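PDB 6O1W: DNA translocase coupling protein from Clostridium perfringens, which probably binds ATP and DNA as an FtsK/SpoIIIE-type coupling ATPase thought to move plasmid DNA during conjugation. Local coordinates for residues 157-171 and 227-239. Residues are numbered along the deposited sequence; the frame is centred on the assembly and turned at random.
Sequences GAIAYMVDFKGGVEF and KRIIVVIDELAEL. With BGC (beta-D-glucopyranose), chain E.
Strands 159-163 and 229-233 lie side by side and parallel, with axes 4.7 Å apart at 16°, and six backbone hydrogen bonds run from Ile159 N to Arg228 O through to Asp234 N to Val163 O. On the face bearing Tyr161, the CG2 of Ile229 meets the phenol ring at its edge, 3.6 Å from CD2; Tyr161 OH reaches O1 of a bound glucose at 2.7 Å. On the other face Ile230 turns its CG2 to Ala160 CB at 3.9 Å, and helix 142-155 covers both residues. CB of Met162, a selenomethionine, lies over the centre of one face of the Phe171 ring, whose CZ is 3.7 Å from Val232 CG1. Beyond the strands, Phe165 N donates to Glu238 OE1 at 3.0 Å from above the carboxylate plane. The Phe165 and Glu238 side chains run past each other in opposite senses, ring and carboxylate planes 5° apart, and Phe165 CZ touches Leu239 CD2. Asp234, just after strand 229-233, is consistent with a Walker B aspartate: its OD1 bonds weakly to Ser143 OG of the P-loop, in the predicted ATP site, and a water joins OD1 to Glu170 OE2. Lys166 NZ makes a long salt bridge, 4.0 Å, to Asp234 OD2. Carboxylates of Asp164, Glu170 and Glu238 thus cluster around Asp234 and its neighbours, negative charge that Lys166 and a long, weak ion pair from Arg147 to Asp234 may partly balance.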
loop_
_atom_site.group_PDB
_atom_site.type_symbol
_atom_site.label_atom_id
_atom_site.label_comp_id
_atom_site.label_asym_id
_atom_site.label_seq_id
_atom_site.Cartn_x
_atom_site.Cartn_y
_atom_site.Cartn_z
ATOM N N GLY A 157 -9.206 18.159 9.762
ATOM C CA GLY A 157 -10.232 18.213 10.807
ATOM C C GLY A 157 -10.935 16.910 11.146
ATOM O O GLY A 157 -11.941 16.936 11.858
ATOM N N ALA A 158 -10.430 15.757 10.667
ATOM C CA ALA A 158 -11.091 14.473 10.982
ATOM C C ALA A 158 -10.913 14.081 12.456
ATOM O O ALA A 158 -9.971 14.553 13.115
ATOM C CB ALA A 158 -10.531 13.357 10.106
ATOM N N ILE A 159 -11.840 13.231 12.952
ATOM C CA ILE A 159 -11.853 12.585 14.270
ATOM C C ILE A 159 -11.077 11.275 14.046
ATOM O O ILE A 159 -11.328 10.590 13.055
ATOM C CB ILE A 159 -13.318 12.267 14.765
ATOM C CG1 ILE A 159 -14.089 13.561 15.069
ATOM C CG2 ILE A 159 -13.318 11.352 16.013
ATOM C CD1 ILE A 159 -15.637 13.386 15.110
ATOM N N ALA A 160 -10.246 10.869 15.010
ATOM C CA ALA A 160 -9.463 9.652 14.868
ATOM C C ALA A 160 -9.616 8.650 15.969
ATOM O O ALA A 160 -9.695 9.009 17.139
ATOM C CB ALA A 160 -7.992 10.015 14.709
ATOM N N TYR A 161 -9.572 7.369 15.587
ATOM C CA TYR A 161 -9.608 6.226 16.490
ATOM C C TYR A 161 -8.471 5.311 16.072
ATOM O O TYR A 161 -8.301 5.028 14.882
ATOM C CB TYR A 161 -10.949 5.496 16.458
ATOM C CG TYR A 161 -12.072 6.326 17.020
ATOM C CD1 TYR A 161 -12.237 6.478 18.395
ATOM C CD2 TYR A 161 -12.998 6.929 16.184
ATOM C CE1 TYR A 161 -13.303 7.212 18.916
ATOM C CE2 TYR A 161 -14.018 7.723 16.689
ATOM C CZ TYR A 161 -14.169 7.863 18.057
ATOM O OH TYR A 161 -15.175 8.665 18.525
HETATM N N MSE A 162 -7.648 4.902 17.036
HETATM C CA MSE A 162 -6.486 4.087 16.700
HETATM C C MSE A 162 -6.518 2.822 17.492
HETATM O O MSE A 162 -6.791 2.853 18.692
HETATM C CB MSE A 162 -5.203 4.883 16.926
HETATM C CG MSE A 162 -5.052 6.043 15.956
HETATM SE SE MSE A 162 -4.268 7.615 16.820
HETATM C CE MSE A 162 -5.750 8.252 17.870
ATOM N N VAL A 163 -6.307 1.697 16.811
ATOM C CA VAL A 163 -6.365 0.381 17.438
ATOM C C VAL A 163 -4.995 -0.276 17.429
ATOM O O VAL A 163 -4.421 -0.497 16.351
ATOM C CB VAL A 163 -7.437 -0.528 16.763
ATOM C CG1 VAL A 163 -7.473 -1.918 17.411
ATOM C CG2 VAL A 163 -8.813 0.125 16.807
ATOM N N ASP A 164 -4.493 -0.630 18.630
ATOM C CA ASP A 164 -3.218 -1.339 18.773
ATOM C C ASP A 164 -3.222 -2.178 20.019
ATOM O O ASP A 164 -3.042 -1.637 21.094
ATOM C CB ASP A 164 -2.025 -0.358 18.763
ATOM C CG ASP A 164 -0.655 -0.957 19.117
ATOM O OD1 ASP A 164 -0.453 -2.181 18.902
ATOM O OD2 ASP A 164 0.200 -0.210 19.600
ATOM N N PHE A 165 -3.332 -3.506 19.873
ATOM C CA PHE A 165 -3.400 -4.444 20.996
ATOM C C PHE A 165 -2.070 -4.687 21.666
ATOM O O PHE A 165 -2.042 -5.338 22.701
ATOM C CB PHE A 165 -4.076 -5.763 20.592
ATOM C CG PHE A 165 -5.584 -5.693 20.379
ATOM C CD1 PHE A 165 -6.245 -4.466 20.308
ATOM C CD2 PHE A 165 -6.328 -6.852 20.184
ATOM C CE1 PHE A 165 -7.625 -4.403 20.095
ATOM C CE2 PHE A 165 -7.711 -6.784 19.935
ATOM C CZ PHE A 165 -8.346 -5.558 19.887
ATOM N N LYS A 166 -0.969 -4.131 21.127
ATOM C CA LYS A 166 0.341 -4.261 21.768
ATOM C C LYS A 166 0.523 -3.124 22.789
ATOM O O LYS A 166 1.506 -2.379 22.750
ATOM C CB LYS A 166 1.477 -4.349 20.737
ATOM C CG LYS A 166 1.387 -5.609 19.890
ATOM C CD LYS A 166 2.362 -5.635 18.703
ATOM C CE LYS A 166 1.867 -4.831 17.518
ATOM N NZ LYS A 166 2.641 -5.121 16.280
ATOM N N GLY A 167 -0.432 -3.020 23.709
ATOM C CA GLY A 167 -0.441 -2.007 24.761
ATOM C C GLY A 167 -0.437 -0.575 24.254
ATOM O O GLY A 167 -0.122 0.343 25.011
ATOM N N GLY A 168 -0.744 -0.389 22.964
ATOM C CA GLY A 168 -0.775 0.927 22.335
ATOM C C GLY A 168 0.590 1.524 22.065
ATOM O O GLY A 168 0.676 2.702 21.721
ATOM N N VAL A 169 1.667 0.718 22.171
ATOM C CA VAL A 169 3.055 1.150 21.970
ATOM C C VAL A 169 3.270 1.767 20.562
ATOM O O VAL A 169 4.116 2.650 20.396
ATOM C CB VAL A 169 4.055 0.011 22.316
ATOM C CG1 VAL A 169 5.509 0.428 22.057
ATOM C CG2 VAL A 169 3.897 -0.382 23.777
ATOM N N GLU A 170 2.476 1.344 19.579
ATOM C CA GLU A 170 2.548 1.879 18.216
ATOM C C GLU A 170 1.878 3.255 18.111
ATOM O O GLU A 170 2.092 3.941 17.123
ATOM C CB GLU A 170 1.928 0.894 17.206
ATOM C CG GLU A 170 2.587 -0.479 17.176
ATOM C CD GLU A 170 4.077 -0.449 16.895
ATOM O OE1 GLU A 170 4.864 -0.654 17.849
ATOM O OE2 GLU A 170 4.459 -0.193 15.730
ATOM N N PHE A 171 1.022 3.625 19.088
ATOM C CA PHE A 171 0.327 4.926 19.144
ATOM C C PHE A 171 0.505 5.502 20.535
ATOM O O PHE A 171 -0.364 5.357 21.403
ATOM C CB PHE A 171 -1.151 4.815 18.783
ATOM C CG PHE A 171 -1.413 4.329 17.385
ATOM C CD1 PHE A 171 -1.189 5.159 16.288
ATOM C CD2 PHE A 171 -1.936 3.058 17.162
ATOM C CE1 PHE A 171 -1.459 4.717 14.990
ATOM C CE2 PHE A 171 -2.209 2.619 15.863
ATOM C CZ PHE A 171 -1.950 3.447 14.787
ATOM N N LYS A 227 -18.463 15.071 11.125
ATOM C CA LYS A 227 -17.052 15.074 10.771
ATOM C C LYS A 227 -16.626 13.716 10.254
ATOM O O LYS A 227 -17.143 12.686 10.713
ATOM C CB LYS A 227 -16.219 15.418 12.009
ATOM C CG LYS A 227 -16.469 16.824 12.586
ATOM C CD LYS A 227 -15.393 17.173 13.615
ATOM C CE LYS A 227 -15.604 18.514 14.272
ATOM N NZ LYS A 227 -15.214 19.641 13.379
ATOM N N ARG A 228 -15.630 13.708 9.341
ATOM C CA ARG A 228 -15.004 12.467 8.880
ATOM C C ARG A 228 -14.400 11.742 10.099
ATOM O O ARG A 228 -13.781 12.386 10.945
ATOM C CB ARG A 228 -13.880 12.764 7.859
ATOM C CG ARG A 228 -13.201 11.485 7.337
ATOM C CD ARG A 228 -12.283 11.692 6.131
ATOM N NE ARG A 228 -12.967 12.443 5.082
ATOM C CZ ARG A 228 -13.838 11.941 4.222
ATOM N NH1 ARG A 228 -14.113 10.643 4.224
ATOM N NH2 ARG A 228 -14.458 12.733 3.365
ATOM N N ILE A 229 -14.614 10.433 10.194
ATOM C CA ILE A 229 -14.020 9.590 11.222
ATOM C C ILE A 229 -12.967 8.666 10.559
ATOM O O ILE A 229 -13.299 7.937 9.625
ATOM C CB ILE A 229 -15.081 8.753 11.997
ATOM C CG1 ILE A 229 -16.035 9.672 12.812
ATOM C CG2 ILE A 229 -14.379 7.744 12.917
ATOM C CD1 ILE A 229 -17.362 8.994 13.284
ATOM N N ILE A 230 -11.707 8.692 11.046
ATOM C CA ILE A 230 -10.669 7.792 10.549
ATOM C C ILE A 230 -10.347 6.753 11.620
ATOM O O ILE A 230 -10.150 7.088 12.788
ATOM C CB ILE A 230 -9.418 8.505 9.956
ATOM C CG1 ILE A 230 -8.402 7.443 9.383
ATOM C CG2 ILE A 230 -8.788 9.518 10.939
ATOM C CD1 ILE A 230 -7.014 7.912 9.025
ATOM N N VAL A 231 -10.369 5.488 11.230
ATOM C CA VAL A 231 -10.116 4.362 12.125
ATOM C C VAL A 231 -8.850 3.676 11.627
ATOM O O VAL A 231 -8.835 3.144 10.521
ATOM C CB VAL A 231 -11.313 3.382 12.173
ATOM C CG1 VAL A 231 -11.101 2.306 13.238
ATOM C CG2 VAL A 231 -12.634 4.119 12.385
ATOM N N VAL A 232 -7.804 3.705 12.426
ATOM C CA VAL A 232 -6.524 3.128 12.030
ATOM C C VAL A 232 -6.345 1.848 12.797
ATOM O O VAL A 232 -6.351 1.867 14.022
ATOM C CB VAL A 232 -5.329 4.105 12.235
ATOM C CG1 VAL A 232 -4.019 3.502 11.687
ATOM C CG2 VAL A 232 -5.603 5.455 11.591
ATOM N N ILE A 233 -6.223 0.739 12.081
ATOM C CA ILE A 233 -6.032 -0.564 12.703
ATOM C C ILE A 233 -4.599 -0.919 12.358
ATOM O O ILE A 233 -4.283 -1.195 11.196
ATOM C CB ILE A 233 -7.091 -1.579 12.161
ATOM C CG1 ILE A 233 -8.544 -1.134 12.547
ATOM C CG2 ILE A 233 -6.774 -3.013 12.591
ATOM C CD1 ILE A 233 -9.662 -1.815 11.763
ATOM N N ASP A 234 -3.721 -0.863 13.357
ATOM C CA ASP A 234 -2.295 -1.157 13.184
ATOM C C ASP A 234 -2.057 -2.569 12.675
ATOM O O ASP A 234 -1.199 -2.763 11.818
ATOM C CB ASP A 234 -1.521 -0.938 14.491
ATOM C CG ASP A 234 -0.014 -1.084 14.305
ATOM O OD1 ASP A 234 0.612 -0.153 13.720
ATOM O OD2 ASP A 234 0.536 -2.132 14.719
ATOM N N GLU A 235 -2.830 -3.559 13.174
ATOM C CA GLU A 235 -2.626 -4.926 12.730
ATOM C C GLU A 235 -3.938 -5.648 12.682
ATOM O O GLU A 235 -4.541 -5.894 13.739
ATOM C CB GLU A 235 -1.557 -5.638 13.610
ATOM C CG GLU A 235 -1.308 -7.111 13.271
ATOM C CD GLU A 235 -1.097 -7.386 11.791
ATOM O OE1 GLU A 235 -0.067 -6.929 11.235
ATOM O OE2 GLU A 235 -1.989 -8.018 11.179
ATOM N N LEU A 236 -4.392 -5.985 11.458
ATOM C CA LEU A 236 -5.663 -6.687 11.235
ATOM C C LEU A 236 -5.694 -8.071 11.902
ATOM O O LEU A 236 -6.762 -8.474 12.363
ATOM C CB LEU A 236 -5.994 -6.805 9.735
ATOM C CG LEU A 236 -7.415 -7.267 9.314
ATOM C CD1 LEU A 236 -8.514 -6.411 9.911
ATOM C CD2 LEU A 236 -7.544 -7.300 7.821
ATOM N N ALA A 237 -4.538 -8.774 11.989
ATOM C CA ALA A 237 -4.460 -10.103 12.631
ATOM C C ALA A 237 -4.937 -10.086 14.095
ATOM O O ALA A 237 -5.517 -11.066 14.537
ATOM C CB ALA A 237 -3.052 -10.676 12.538
ATOM N N GLU A 238 -4.745 -8.969 14.821
ATOM C CA GLU A 238 -5.202 -8.805 16.225
ATOM C C GLU A 238 -6.754 -8.857 16.358
ATOM O O GLU A 238 -7.274 -9.192 17.428
ATOM C CB GLU A 238 -4.663 -7.489 16.812
ATOM C CG GLU A 238 -3.157 -7.529 17.080
ATOM C CD GLU A 238 -2.438 -6.216 17.354
ATOM O OE1 GLU A 238 -3.097 -5.151 17.408
ATOM O OE2 GLU A 238 -1.196 -6.258 17.495
ATOM N N LEU A 239 -7.479 -8.528 15.269
ATOM C CA LEU A 239 -8.942 -8.563 15.246
ATOM C C LEU A 239 -9.474 -9.803 14.495
ATOM O O LEU A 239 -10.570 -10.263 14.803
ATOM C CB LEU A 239 -9.503 -7.300 14.553
ATOM C CG LEU A 239 -9.304 -5.923 15.222
ATOM C CD1 LEU A 239 -9.880 -4.846 14.364
ATOM C CD2 LEU A 239 -9.967 -5.851 16.612
HETATM C C2 BGC E . -17.441 8.376 21.760
HETATM C C3 BGC E . -18.373 7.574 22.659
HETATM C C4 BGC E . -18.169 6.082 22.422
HETATM C C5 BGC E . -16.698 5.717 22.606
HETATM C C6 BGC E . -16.399 4.280 22.251
HETATM C C1 BGC E . -16.000 7.938 22.007
HETATM O O1 BGC E . -15.135 8.657 21.195
HETATM O O2 BGC E . -17.589 9.768 22.012
HETATM O O3 BGC E . -19.725 7.944 22.417
HETATM O O4 BGC E . -18.958 5.314 23.323
HETATM O O5 BGC E . -15.879 6.537 21.753
HETATM O O6 BGC E . -15.013 4.003 22.384
HETATM O O HOH W 1 -13.957 19.085 10.923
HETATM O O HOH W 2 3.082 -3.829 13.402
HETATM O O HOH W 3 3.202 -0.939 13.334
#